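Long-range contacts in putative peptide binding protein (Ruminococcus gnavus, PDB 3NOH), which is of unknown function but probably binds a peptide or another small ligand: residues 16-24 with 69-77; 40-48 with 127-135. All blocks are in the same frame, centred on the assembly; numbering follows the deposited sequence. Where two conformers were deposited one is given.

Contact 1: residues 16-24 with 69-77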
loop_
_atom_site.group_PDB
_atom_site.type_symbol
_atom_site.label_atom_id
_atom_site.label_comp_id
_atom_site.label_asym_id
_atom_site.label_seq_id
_atom_site.Cartn_x
_atom_site.Cartn_y
_atom_site.Cartn_z
ATOM N N SER A 16 19.312 -8.249 0.753
ATOM C CA SER A 16 19.706 -9.038 1.962
ATOM C C SER A 16 18.815 -8.783 3.213
ATOM O O SER A 16 18.601 -9.696 4.020
ATOM C CB SER A 16 21.174 -8.776 2.301
ATOM O OG SER A 16 21.502 -9.280 3.588
ATOM N N ALA A 17 18.335 -7.550 3.405
ATOM C CA ALA A 17 17.308 -7.280 4.439
ATOM C C ALA A 17 16.062 -8.128 4.120
ATOM O O ALA A 17 15.721 -8.294 2.945
ATOM C CB ALA A 17 16.937 -5.770 4.456
ATOM N N GLN A 18 15.385 -8.656 5.145
ATOM C CA GLN A 18 14.191 -9.508 4.950
ATOM C C GLN A 18 12.979 -8.909 5.663
ATOM O O GLN A 18 13.161 -8.218 6.646
ATOM C CB GLN A 18 14.443 -10.908 5.523
ATOM C CG GLN A 18 15.710 -11.554 4.991
ATOM C CD GLN A 18 16.258 -12.628 5.890
ATOM O OE1 GLN A 18 16.028 -12.645 7.117
ATOM N NE2 GLN A 18 17.031 -13.530 5.295
ATOM N N LEU A 19 11.769 -9.230 5.192
ATOM C CA LEU A 19 10.518 -8.773 5.839
ATOM C C LEU A 19 10.399 -9.500 7.175
ATOM O O LEU A 19 10.687 -10.714 7.265
ATOM C CB LEU A 19 9.304 -9.153 4.993
ATOM C CG LEU A 19 9.190 -8.460 3.632
ATOM C CD1 LEU A 19 8.047 -9.089 2.810
ATOM C CD2 LEU A 19 9.004 -6.979 3.860
ATOM N N GLU A 20 9.994 -8.759 8.201
ATOM C CA GLU A 20 9.832 -9.293 9.531
ATOM C C GLU A 20 8.740 -8.521 10.286
ATOM O O GLU A 20 8.659 -7.318 10.185
ATOM C CB GLU A 20 11.161 -9.181 10.277
ATOM C CG GLU A 20 11.293 -10.107 11.425
ATOM C CD GLU A 20 12.331 -9.623 12.406
ATOM O OE1 GLU A 20 13.188 -8.797 11.992
ATOM O OE2 GLU A 20 12.275 -10.052 13.581
ATOM N N GLY A 21 7.891 -9.225 11.024
ATOM C CA GLY A 21 6.865 -8.570 11.836
ATOM C C GLY A 21 5.660 -8.188 10.997
ATOM O O GLY A 21 5.407 -8.764 9.944
ATOM N N SER A 22 4.958 -7.142 11.463
ATOM C CA SER A 22 3.715 -6.661 10.859
ATOM C C SER A 22 3.980 -5.489 9.989
ATOM O O SER A 22 4.826 -4.650 10.288
ATOM C CB SER A 22 2.731 -6.203 11.977
ATOM O OG SER A 22 2.293 -7.290 12.734
ATOM N N TYR A 23 3.236 -5.431 8.895
ATOM C CA TYR A 23 3.258 -4.332 7.985
ATOM C C TYR A 23 1.848 -3.919 7.767
ATOM O O TYR A 23 0.891 -4.651 8.086
ATOM C CB TYR A 23 3.885 -4.766 6.648
ATOM C CG TYR A 23 5.333 -5.107 6.794
ATOM C CD1 TYR A 23 5.701 -6.349 7.256
ATOM C CD2 TYR A 23 6.336 -4.176 6.483
ATOM C CE1 TYR A 23 7.053 -6.668 7.458
ATOM C CE2 TYR A 23 7.671 -4.485 6.672
ATOM C CZ TYR A 23 8.023 -5.721 7.163
ATOM O OH TYR A 23 9.365 -6.050 7.324
ATOM N N ILE A 24 1.742 -2.710 7.225
ATOM C CA ILE A 24 0.464 -2.243 6.766
ATOM C C ILE A 24 0.448 -1.822 5.329
ATOM O O ILE A 24 1.430 -1.291 4.816
ATOM C CB ILE A 24 -0.105 -1.143 7.635
ATOM C CG1 ILE A 24 0.737 0.101 7.625
ATOM C CG2 ILE A 24 -0.406 -1.626 9.090
ATOM C CD1 ILE A 24 -0.128 1.293 8.208
ATOM N N THR A 69 14.521 3.534 3.207
ATOM C CA THR A 69 15.409 2.778 4.035
ATOM C C THR A 69 14.874 1.434 4.506
ATOM O O THR A 69 15.544 0.733 5.253
ATOM C CB THR A 69 15.933 3.630 5.219
ATOM O OG1 THR A 69 14.847 4.242 5.903
ATOM C CG2 THR A 69 16.857 4.765 4.708
ATOM N N ASP A 70 13.676 1.064 4.046
ATOM C CA ASP A 70 13.143 -0.236 4.341
ATOM C C ASP A 70 13.397 -1.109 3.097
ATOM O O ASP A 70 12.540 -1.261 2.225
ATOM C CB ASP A 70 11.629 -0.143 4.676
ATOM C CG ASP A 70 11.095 -1.438 5.220
ATOM O OD1 ASP A 70 11.750 -2.524 4.985
ATOM O OD2 ASP A 70 10.013 -1.408 5.870
ATOM N N TYR A 71 14.590 -1.650 3.010
ATOM C CA TYR A 71 15.018 -2.277 1.755
ATOM C C TYR A 71 14.214 -3.513 1.404
ATOM O O TYR A 71 13.883 -3.741 0.226
ATOM C CB TYR A 71 16.502 -2.589 1.799
ATOM C CG TYR A 71 17.375 -1.423 2.215
ATOM C CD1 TYR A 71 17.148 -0.144 1.709
ATOM C CD2 TYR A 71 18.453 -1.610 3.075
ATOM C CE1 TYR A 71 17.947 0.930 2.076
ATOM C CE2 TYR A 71 19.264 -0.535 3.462
ATOM C CZ TYR A 71 19.002 0.727 2.962
ATOM O OH TYR A 71 19.781 1.798 3.334
ATOM N N ALA A 72 13.885 -4.316 2.419
ATOM C CA ALA A 72 13.082 -5.495 2.211
ATOM C C ALA A 72 11.693 -5.111 1.721
ATOM O O ALA A 72 11.163 -5.789 0.836
ATOM C CB ALA A 72 12.953 -6.323 3.478
ATOM N N LEU A 73 11.105 -4.073 2.302
ATOM C CA LEU A 73 9.774 -3.616 1.874
ATOM C C LEU A 73 9.764 -3.021 0.460
ATOM O O LEU A 73 8.758 -3.160 -0.255
ATOM C CB LEU A 73 9.113 -2.663 2.874
ATOM C CG LEU A 73 7.615 -2.478 2.742
ATOM C CD1 LEU A 73 6.794 -3.829 2.818
ATOM C CD2 LEU A 73 7.129 -1.463 3.819
ATOM N N ILE A 74 10.859 -2.362 0.067
ATOM C CA ILE A 74 10.925 -1.878 -1.315
ATOM C C ILE A 74 10.941 -3.084 -2.269
ATOM O O ILE A 74 10.236 -3.060 -3.284
ATOM C CB ILE A 74 12.132 -0.956 -1.602
ATOM C CG1 ILE A 74 12.104 0.279 -0.706
ATOM C CG2 ILE A 74 12.149 -0.524 -3.084
ATOM C CD1 ILE A 74 13.458 0.970 -0.673
ATOM N N ARG A 75 11.721 -4.130 -1.953
ATOM C CA ARG A 75 11.755 -5.372 -2.754
ATOM C C ARG A 75 10.349 -5.952 -2.899
ATOM O O ARG A 75 9.898 -6.293 -4.018
ATOM C CB ARG A 75 12.654 -6.429 -2.112
ATOM C CG ARG A 75 14.132 -6.273 -2.344
ATOM C CD ARG A 75 14.876 -7.640 -2.387
ATOM N NE ARG A 75 14.451 -8.617 -1.383
ATOM C CZ ARG A 75 14.776 -8.571 -0.094
ATOM N NH1 ARG A 75 15.516 -7.575 0.380
ATOM N NH2 ARG A 75 14.342 -9.511 0.728
ATOM N N TYR A 76 9.657 -6.071 -1.760
ATOM C CA TYR A 76 8.260 -6.570 -1.684
ATOM C C TYR A 76 7.322 -5.693 -2.549
ATOM O O TYR A 76 6.527 -6.219 -3.350
ATOM C CB TYR A 76 7.753 -6.598 -0.222
ATOM C CG TYR A 76 6.276 -6.849 -0.127
ATOM C CD1 TYR A 76 5.773 -8.155 -0.143
ATOM C CD2 TYR A 76 5.368 -5.790 -0.095
ATOM C CE1 TYR A 76 4.351 -8.392 -0.124
ATOM C CE2 TYR A 76 3.971 -6.025 -0.072
ATOM C CZ TYR A 76 3.491 -7.316 -0.088
ATOM O OH TYR A 76 2.123 -7.493 -0.058
ATOM N N ALA A 77 7.466 -4.382 -2.404
ATOM C CA ALA A 77 6.624 -3.416 -3.104
ATOM C C ALA A 77 6.822 -3.510 -4.626
ATOM O O ALA A 77 5.848 -3.517 -5.407
ATOM C CB ALA A 77 6.923 -1.991 -2.592
HETATM O O HOH W 1 11.095 -4.216 7.072
#
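The extended run 16-21 passes over the first turn of helix 71-77, the backbones coming closest where Gln18 CA lies 5.0 Å from Ala72 CA, before the chain turns into strand 22-24. Ala72 points its methyl at this run and packs its CB 3.4 Å from Ala17 O. Beside it Arg75 reaches toward the run with the guanidinium end-on: in the conformer given, NH1 (2.7 Å) and NH2 (2.9 Å) both donate to Ala17 O, which sets the guanidinium in the plane of that carbonyl and gives one backbone oxygen two bonds. In the same conformer NH2 also contacts a bound sulfate, probably from the crystallisation liquor. Leu19 divides its branches: CD2 sits near Ala72 and Leu73 CD1, while CD1 meets Tyr76 CD1 at 3.8 Å, the two side chains crossing at about a right angle. Asp70 is the N-cap of the helix, its OD1 accepting from Leu73 N from above the carboxylate plane. The helix runs on to residue 86 and packs against a mixed sheet in which strand 22-27 lies between strands 112-116 and 129-134. With CG anti to its carbonyl carbon (chi1 -66°), Tyr23 sends its ring from that strand toward helix 71-77. The ring slides past Leu73, CD2 lying 3.7 Å from Leu73 CD1, and its OH accepts a nearly straight bond from Glu20 N (2.9 Å, 167°). A water that donates to Asp70 OD1 also lies close to this hydroxyl, though that approach is unusually short and its bonding doubtful. A phenylalanine here would probably leave Glu20 N without its acceptor and the loop less firmly held to the ring. Met138 adds to the apolar cluster, touching Leu19, Tyr23 and Tyr76.

Contact 2: residues 40-48 with 127-135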
loop_
_atom_site.group_PDB
_atom_site.type_symbol
_atom_site.label_atom_id
_atom_site.label_comp_id
_atom_site.label_asym_id
_atom_site.label_seq_id
_atom_site.Cartn_x
_atom_site.Cartn_y
_atom_site.Cartn_z
ATOM N N ARG A 40 -11.489 -0.869 -2.720
ATOM C CA ARG A 40 -10.538 -0.989 -1.635
ATOM C C ARG A 40 -10.508 -2.399 -1.027
ATOM O O ARG A 40 -9.432 -2.881 -0.712
ATOM C CB ARG A 40 -10.789 0.040 -0.528
ATOM C CG ARG A 40 -10.582 1.484 -0.995
ATOM C CD ARG A 40 -10.386 2.474 0.206
ATOM N NE ARG A 40 -11.485 2.375 1.159
ATOM C CZ ARG A 40 -12.652 3.025 1.077
ATOM N NH1 ARG A 40 -12.910 3.870 0.071
ATOM N NH2 ARG A 40 -13.580 2.830 2.014
ATOM N N GLU A 41 -11.670 -3.022 -0.882
ATOM C CA GLU A 41 -11.749 -4.415 -0.399
ATOM C C GLU A 41 -11.092 -5.364 -1.403
ATOM O O GLU A 41 -10.369 -6.285 -1.016
ATOM C CB GLU A 41 -13.202 -4.824 -0.089
ATOM C CG GLU A 41 -13.819 -4.119 1.152
ATOM C CD GLU A 41 -12.964 -4.307 2.433
ATOM O OE1 GLU A 41 -12.590 -5.466 2.747
ATOM O OE2 GLU A 41 -12.646 -3.299 3.104
ATOM N N GLN A 42 -11.308 -5.128 -2.708
ATOM C CA GLN A 42 -10.634 -5.964 -3.707
ATOM C C GLN A 42 -9.138 -5.851 -3.571
ATOM O O GLN A 42 -8.440 -6.870 -3.642
ATOM C CB GLN A 42 -11.032 -5.593 -5.129
ATOM C CG GLN A 42 -12.370 -6.039 -5.559
ATOM C CD GLN A 42 -12.539 -5.820 -7.046
ATOM O OE1 GLN A 42 -11.790 -6.379 -7.833
ATOM N NE2 GLN A 42 -13.514 -5.008 -7.430
ATOM N N LEU A 43 -8.647 -4.617 -3.383
ATOM C CA LEU A 43 -7.190 -4.390 -3.202
ATOM C C LEU A 43 -6.629 -5.089 -1.961
ATOM O O LEU A 43 -5.519 -5.647 -2.002
ATOM C CB LEU A 43 -6.782 -2.913 -3.188
ATOM C CG LEU A 43 -6.850 -2.195 -4.527
ATOM C CD1 LEU A 43 -6.797 -0.672 -4.327
ATOM C CD2 LEU A 43 -5.698 -2.736 -5.443
ATOM N N LYS A 44 -7.366 -5.039 -0.850
ATOM C CA LYS A 44 -6.944 -5.767 0.318
ATOM C C LYS A 44 -6.790 -7.253 0.025
ATOM O O LYS A 44 -5.774 -7.862 0.387
ATOM C CB LYS A 44 -7.966 -5.567 1.456
ATOM C CG LYS A 44 -7.956 -4.178 2.049
ATOM C CD LYS A 44 -9.071 -4.008 3.051
ATOM C CE LYS A 44 -9.160 -2.623 3.636
ATOM N NZ LYS A 44 -10.326 -2.546 4.571
ATOM N N ALA A 45 -7.815 -7.825 -0.615
ATOM C CA ALA A 45 -7.824 -9.232 -0.970
ATOM C C ALA A 45 -6.657 -9.537 -1.904
ATOM O O ALA A 45 -6.037 -10.598 -1.815
ATOM C CB ALA A 45 -9.160 -9.620 -1.635
ATOM N N PHE A 46 -6.376 -8.624 -2.828
ATOM C CA PHE A 46 -5.293 -8.865 -3.779
ATOM C C PHE A 46 -3.952 -8.896 -3.079
ATOM O O PHE A 46 -3.132 -9.780 -3.330
ATOM C CB PHE A 46 -5.248 -7.788 -4.851
ATOM C CG PHE A 46 -4.298 -8.109 -5.998
ATOM C CD1 PHE A 46 -2.923 -7.812 -5.880
ATOM C CD2 PHE A 46 -4.776 -8.655 -7.161
ATOM C CE1 PHE A 46 -2.052 -8.090 -6.929
ATOM C CE2 PHE A 46 -3.914 -8.954 -8.229
ATOM C CZ PHE A 46 -2.548 -8.659 -8.098
ATOM N N VAL A 47 -3.725 -7.909 -2.218
ATOM C CA VAL A 47 -2.468 -7.815 -1.518
ATOM C C VAL A 47 -2.201 -9.029 -0.606
ATOM O O VAL A 47 -1.059 -9.451 -0.501
ATOM C CB VAL A 47 -2.352 -6.449 -0.755
ATOM C CG1 VAL A 47 -1.131 -6.430 0.114
ATOM C CG2 VAL A 47 -2.330 -5.293 -1.750
ATOM N N THR A 48 -3.242 -9.614 -0.004
ATOM C CA THR A 48 -3.097 -10.813 0.846
ATOM C C THR A 48 -3.116 -12.132 0.092
ATOM O O THR A 48 -3.130 -13.195 0.718
ATOM C CB THR A 48 -4.209 -10.856 1.907
ATOM O OG1 THR A 48 -5.492 -10.980 1.266
ATOM C CG2 THR A 48 -4.176 -9.597 2.759
ATOM N N ASN A 127 -7.440 7.793 10.240
ATOM C CA ASN A 127 -8.133 8.499 9.155
ATOM C C ASN A 127 -8.218 7.706 7.837
ATOM O O ASN A 127 -8.929 8.088 6.896
ATOM C CB ASN A 127 -7.409 9.820 8.915
ATOM C CG ASN A 127 -7.532 10.760 10.099
ATOM O OD1 ASN A 127 -8.518 10.715 10.838
ATOM N ND2 ASN A 127 -6.522 11.600 10.295
ATOM N N ALA A 128 -7.538 6.580 7.818
ATOM C CA ALA A 128 -7.245 5.824 6.609
ATOM C C ALA A 128 -7.998 4.492 6.578
ATOM O O ALA A 128 -8.778 4.187 7.476
ATOM C CB ALA A 128 -5.788 5.584 6.537
ATOM N N ASP A 129 -7.783 3.734 5.512
ATOM C CA ASP A 129 -8.351 2.399 5.348
ATOM C C ASP A 129 -7.176 1.464 5.123
ATOM O O ASP A 129 -6.513 1.508 4.071
ATOM C CB ASP A 129 -9.326 2.328 4.194
ATOM C CG ASP A 129 -10.048 0.960 4.117
ATOM O OD1 ASP A 129 -10.075 0.231 5.128
ATOM O OD2 ASP A 129 -10.556 0.592 3.038
ATOM N N TYR A 130 -6.885 0.619 6.125
ATOM C CA TYR A 130 -5.712 -0.231 6.001
ATOM C C TYR A 130 -5.936 -1.678 6.422
ATOM O O TYR A 130 -6.966 -2.035 7.010
ATOM C CB TYR A 130 -4.509 0.377 6.774
ATOM C CG TYR A 130 -4.676 0.366 8.227
ATOM C CD1 TYR A 130 -5.366 1.380 8.901
ATOM C CD2 TYR A 130 -4.257 -0.763 8.978
ATOM C CE1 TYR A 130 -5.545 1.318 10.281
ATOM C CE2 TYR A 130 -4.454 -0.844 10.328
ATOM C CZ TYR A 130 -5.109 0.164 10.978
ATOM O OH TYR A 130 -5.225 0.097 12.311
ATOM N N ILE A 131 -4.956 -2.507 6.047
ATOM C CA ILE A 131 -4.896 -3.907 6.406
ATOM C C ILE A 131 -3.504 -4.249 6.941
ATOM O O ILE A 131 -2.494 -3.736 6.427
ATOM C CB ILE A 131 -5.300 -4.797 5.195
ATOM C CG1 ILE A 131 -5.339 -6.254 5.544
ATOM C CG2 ILE A 131 -4.371 -4.604 3.987
ATOM C CD1 ILE A 131 -6.111 -7.083 4.462
ATOM N N ILE A 132 -3.472 -5.059 7.998
ATOM C CA ILE A 132 -2.226 -5.587 8.567
ATOM C C ILE A 132 -1.848 -6.841 7.811
ATOM O O ILE A 132 -2.691 -7.735 7.590
ATOM C CB ILE A 132 -2.311 -5.921 10.070
ATOM C CG1 ILE A 132 -2.313 -4.663 10.915
ATOM C CG2 ILE A 132 -1.135 -6.778 10.532
ATOM C CD1 ILE A 132 -2.641 -4.924 12.329
ATOM N N LEU A 133 -0.588 -6.854 7.382
ATOM C CA LEU A 133 0.016 -7.928 6.611
ATOM C C LEU A 133 1.093 -8.525 7.492
ATOM O O LEU A 133 1.809 -7.802 8.161
ATOM C CB LEU A 133 0.664 -7.384 5.357
ATOM C CG LEU A 133 -0.215 -6.610 4.396
ATOM C CD1 LEU A 133 0.633 -5.953 3.324
ATOM C CD2 LEU A 133 -1.289 -7.596 3.844
ATOM N N ASP A 134 1.199 -9.856 7.463
ATOM C CA ASP A 134 2.221 -10.572 8.193
ATOM C C ASP A 134 3.366 -10.965 7.250
ATOM O O ASP A 134 3.128 -11.409 6.122
ATOM C CB ASP A 134 1.651 -11.823 8.833
ATOM C CG ASP A 134 2.653 -12.496 9.722
ATOM O OD1 ASP A 134 2.927 -11.967 10.838
ATOM O OD2 ASP A 134 3.184 -13.534 9.286
ATOM N N SER A 135 4.595 -10.799 7.731
ATOM C CA SER A 135 5.769 -11.052 6.952
ATOM C C SER A 135 5.829 -12.460 6.360
ATOM O O SER A 135 6.245 -12.670 5.209
ATOM C CB SER A 135 6.990 -10.758 7.850
ATOM O OG SER A 135 7.081 -11.715 8.927
HETATM O O HOH W 2 -12.977 -0.566 3.052
#
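Lys44 lays its aliphatic chain over Ile131, CB 3.8 Å from Ile131 CD1, and continues fully extended beyond CG until NZ forms a salt bridge with Asp129 OD1 at 2.8 Å on the syn side. The same NZ makes a second salt bridge to Glu41 OE2, one turn back on the helix, also from the syn side. Arg40 takes the other oxygen of Asp129: NE donates to OD2 (2.8 Å, 159°) on the anti side, with the guanidinium and carboxylate planes nearly perpendicular, and so completes a salt-bridge network of Arg40, Glu41, Lys44 and Asp129. A water donating to both Glu41 OE2 and Asp129 OD2 bridges the two acids, whose oxygens lie 4.4 Å apart; Lys44 probably eases their repulsion. Arg40 NH1 is bonded to Leu34 O, which helps fix the guanidinium. Towards the helix end the contact turns apolar. Thr48 CG2 touches both Ile131 CD1 (3.6 Å) and Leu133 CD2 (3.7 Å), and Val47 touches Leu133 through CG1 and CD1. The axes of helix 40-47 and strand 129-134 approach to 9.4 Å and point within 14° of each other, the alignment of a helix packed on the sheet of an alpha/beta fold, here over its edge strand.

Overall arrangement
The two contacts lie about 16 Å apart, centre to centre, and meet on neighbouring strands of one five-stranded mixed sheet, in which 22-27 runs antiparallel to the outermost strand 129-134. Backbone bonds between these strands join them directly, as between Tyr23 O and Leu133 N (2.7 Å). Along the chain their segments alternate: 16-24, 40-48, 69-77, 127-135. Contact 1 ties the start of the modelled chain to helix 71-86, and contact 2 ties helix 37-47 to the last strand. The two helices also touch, through Tyr76 and Val47. Together the contacts hold the N-terminal run and the last strand, 129-134, on the same edge of the sheet, with helices 71-86 and 37-47 packed on it.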